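Local atomic coordinates of RE55538p (Drosophila melanogaster, PDB entry 4IX7), a protein that preferentially binds the palindromic DNA sequence 5'-CCAATTGG-3' through its BEN domain and represses genes of neural development, also serving as a corepressor for Suppressor of Hairless. Residues R32-T37 with I77-H82. Numbering follows the deposited sequence.
With nucleotides of chain B.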
loop_
_atom_site.group_PDB
_atom_site.type_symbol
_atom_site.label_atom_id
_atom_site.label_comp_id
_atom_site.label_asym_id
_atom_site.label_seq_id
_atom_site.Cartn_x
_atom_site.Cartn_y
_atom_site.Cartn_z
ATOM N N ARG C 32 -6.063 2.854 13.805
ATOM C CA ARG C 32 -6.014 1.700 14.698
ATOM C C ARG C 32 -6.806 1.951 15.972
ATOM O O ARG C 32 -7.546 1.083 16.435
ATOM C CB ARG C 32 -4.565 1.333 15.043
ATOM C CG ARG C 32 -3.779 0.761 13.877
ATOM C CD ARG C 32 -2.308 0.559 14.237
ATOM N NE ARG C 32 -1.603 -0.081 13.134
ATOM C CZ ARG C 32 -1.460 -1.395 13.002
ATOM N NH1 ARG C 32 -0.819 -1.889 11.950
ATOM N NH2 ARG C 32 -1.952 -2.217 13.920
ATOM N N LYS C 33 -6.656 3.145 16.544
ATOM C CA LYS C 33 -7.356 3.441 17.791
ATOM C C LYS C 33 -8.863 3.426 17.595
ATOM O O LYS C 33 -9.595 2.867 18.414
ATOM C CB LYS C 33 -6.912 4.779 18.385
ATOM C CG LYS C 33 -7.554 5.093 19.736
ATOM C CD LYS C 33 -7.287 3.983 20.753
ATOM C CE LYS C 33 -7.571 4.455 22.178
ATOM N NZ LYS C 33 -7.322 3.401 23.206
ATOM N N LEU C 34 -9.330 4.034 16.510
ATOM C CA LEU C 34 -10.764 4.027 16.239
ATOM C C LEU C 34 -11.242 2.591 16.054
ATOM O O LEU C 34 -12.288 2.213 16.577
ATOM C CB LEU C 34 -11.094 4.876 15.006
ATOM C CG LEU C 34 -10.888 6.388 15.167
ATOM C CD1 LEU C 34 -10.990 7.094 13.823
ATOM C CD2 LEU C 34 -11.922 6.945 16.136
ATOM N N LEU C 35 -10.485 1.792 15.306
ATOM C CA LEU C 35 -10.882 0.405 15.063
ATOM C C LEU C 35 -11.069 -0.416 16.331
ATOM O O LEU C 35 -12.055 -1.136 16.455
ATOM C CB LEU C 35 -9.879 -0.299 14.152
ATOM C CG LEU C 35 -9.926 0.074 12.670
ATOM C CD1 LEU C 35 -8.698 -0.505 11.989
ATOM C CD2 LEU C 35 -11.208 -0.402 11.970
ATOM N N VAL C 36 -10.134 -0.323 17.274
ATOM C CA VAL C 36 -10.245 -1.134 18.484
ATOM C C VAL C 36 -11.260 -0.570 19.466
ATOM O O VAL C 36 -11.603 -1.226 20.450
ATOM C CB VAL C 36 -8.885 -1.346 19.180
ATOM C CG1 VAL C 36 -7.947 -2.096 18.236
ATOM C CG2 VAL C 36 -8.294 -0.010 19.650
ATOM N N THR C 37 -11.727 0.648 19.201
ATOM C CA THR C 37 -12.791 1.241 20.007
ATOM C C THR C 37 -14.164 0.822 19.484
ATOM O O THR C 37 -15.097 0.587 20.260
ATOM C CB THR C 37 -12.679 2.786 20.029
ATOM O OG1 THR C 37 -11.383 3.159 20.518
ATOM C CG2 THR C 37 -13.734 3.387 20.963
ATOM N N ILE C 77 -13.282 6.312 7.948
ATOM C CA ILE C 77 -12.612 6.982 6.834
ATOM C C ILE C 77 -12.949 8.471 6.841
ATOM O O ILE C 77 -12.068 9.310 6.675
ATOM C CB ILE C 77 -12.986 6.343 5.488
ATOM C CG1 ILE C 77 -12.432 4.919 5.413
ATOM C CG2 ILE C 77 -12.459 7.175 4.338
ATOM C CD1 ILE C 77 -12.984 4.109 4.227
ATOM N N PHE C 78 -14.219 8.796 7.063
ATOM C CA PHE C 78 -14.628 10.193 7.154
ATOM C C PHE C 78 -13.825 10.940 8.215
ATOM O O PHE C 78 -13.262 12.006 7.946
ATOM C CB PHE C 78 -16.126 10.305 7.453
ATOM C CG PHE C 78 -16.620 11.721 7.541
ATOM C CD1 PHE C 78 -17.132 12.358 6.423
ATOM C CD2 PHE C 78 -16.582 12.411 8.745
ATOM C CE1 PHE C 78 -17.591 13.663 6.499
ATOM C CE2 PHE C 78 -17.036 13.720 8.828
ATOM C CZ PHE C 78 -17.544 14.343 7.703
ATOM N N ALA C 79 -13.766 10.379 9.418
ATOM C CA ALA C 79 -13.104 11.057 10.524
ATOM C C ALA C 79 -11.604 11.236 10.275
ATOM O O ALA C 79 -11.056 12.324 10.477
ATOM C CB ALA C 79 -13.331 10.303 11.812
ATOM N N VAL C 80 -10.933 10.171 9.846
ATOM C CA VAL C 80 -9.477 10.232 9.702
ATOM C C VAL C 80 -9.069 11.146 8.543
ATOM O O VAL C 80 -8.162 11.963 8.682
ATOM C CB VAL C 80 -8.841 8.821 9.563
ATOM C CG1 VAL C 80 -7.334 8.929 9.317
ATOM C CG2 VAL C 80 -9.097 8.006 10.813
ATOM N N THR C 81 -9.749 11.036 7.409
ATOM C CA THR C 81 -9.424 11.904 6.273
ATOM C C THR C 81 -9.674 13.385 6.559
ATOM O O THR C 81 -8.965 14.237 6.025
ATOM C CB THR C 81 -10.149 11.488 4.976
ATOM O OG1 THR C 81 -11.566 11.583 5.155
ATOM C CG2 THR C 81 -9.770 10.063 4.589
ATOM N N HIS C 82 -10.664 13.692 7.395
ATOM C CA HIS C 82 -10.971 15.083 7.735
ATOM C C HIS C 82 -10.064 15.653 8.826
ATOM O O HIS C 82 -9.918 16.869 8.939
ATOM C CB HIS C 82 -12.436 15.242 8.151
ATOM C CG HIS C 82 -13.396 15.219 7.002
ATOM N ND1 HIS C 82 -13.694 14.069 6.303
ATOM C CD2 HIS C 82 -14.119 16.208 6.427
ATOM C CE1 HIS C 82 -14.562 14.351 5.346
ATOM N NE2 HIS C 82 -14.838 15.642 5.401
ATOM P P DT B 3 -0.658 -0.880 17.846
ATOM O OP1 DT B 3 -0.972 0.438 18.442
ATOM O OP2 DT B 3 -1.699 -1.741 17.269
ATOM O "O5'" DT B 3 0.430 -0.641 16.691
ATOM C "C5'" DT B 3 1.518 0.191 16.993
ATOM C "C4'" DT B 3 2.455 0.193 15.807
ATOM O "O4'" DT B 3 3.043 -1.125 15.687
ATOM C "C3'" DT B 3 1.792 0.484 14.464
ATOM O "O3'" DT B 3 2.410 1.657 13.918
ATOM C "C2'" DT B 3 2.034 -0.782 13.647
ATOM C "C1'" DT B 3 3.263 -1.374 14.308
ATOM N N1 DT B 3 3.426 -2.838 14.163
ATOM C C2 DT B 3 4.658 -3.329 13.761
ATOM O O2 DT B 3 5.611 -2.610 13.491
ATOM N N3 DT B 3 4.721 -4.697 13.674
ATOM C C4 DT B 3 3.719 -5.596 13.978
ATOM O O4 DT B 3 3.886 -6.808 13.871
ATOM C C5 DT B 3 2.471 -5.017 14.403
ATOM C C7 DT B 3 1.307 -5.898 14.747
ATOM C C6 DT B 3 2.387 -3.686 14.492
ATOM P P DC B 4 1.914 2.264 12.522
ATOM O OP1 DC B 4 2.219 3.714 12.515
ATOM O OP2 DC B 4 0.537 1.782 12.270
ATOM O "O5'" DC B 4 2.828 1.521 11.457
ATOM C "C5'" DC B 4 4.232 1.722 11.530
ATOM C "C4'" DC B 4 4.903 0.762 10.575
ATOM O "O4'" DC B 4 4.634 -0.593 10.988
ATOM C "C3'" DC B 4 4.373 0.824 9.145
ATOM O "O3'" DC B 4 5.361 1.528 8.412
ATOM C "C2'" DC B 4 4.233 -0.635 8.703
ATOM C "C1'" DC B 4 4.848 -1.408 9.854
ATOM N N1 DC B 4 4.185 -2.704 10.156
ATOM C C2 DC B 4 4.896 -3.896 9.986
ATOM O O2 DC B 4 6.061 -3.832 9.585
ATOM N N3 DC B 4 4.288 -5.071 10.260
ATOM C C4 DC B 4 3.017 -5.089 10.691
ATOM N N4 DC B 4 2.449 -6.279 10.954
ATOM C C5 DC B 4 2.269 -3.880 10.852
ATOM C C6 DC B 4 2.885 -2.723 10.577
#
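Leu34 and Val80 make a small, buried, purely apolar contact between helix 27-38 and helix 70-84 of the BEN domain, an example in which, within segments 32-37 and 77-82, one leucine supplies the whole of the first helix's side. Methyl CD1 of Leu34 meets CG2 of Val80 at 3.7 Å, the two side chains running past each other in opposite directions, while CB of Ala79 borders the same methyl more loosely, 4.5 Å from CD1. With CG1 of Val80 anti to the backbone N (chi1 176°), CG2 stands beside that N and is the branch that touches Leu34.

Helix 27-38 also serves the DNA. In the conformer described, one of two, an extended chain carries NE of Arg32 to OP2 of DC4 of chain B at 3.0 Å, a bent hydrogen bond, and NH2 reaches OP2 of DT3 of chain B only weakly, at 3.4 Å. Sugar carbon C2' of DT3 of chain B lies over one guanidinium face, near its rim. NH1 of this conformer also forms a salt bridge with Asp101 on helix 88-112.

Around the apolar contact, Leu34 also touches Val14 of strand 13-15 and Ile22 of a loop, and Ala79 packs on Ile7; helix 88-112 touches both helices, Thr97 against Arg32 and Arg92 against Ile77.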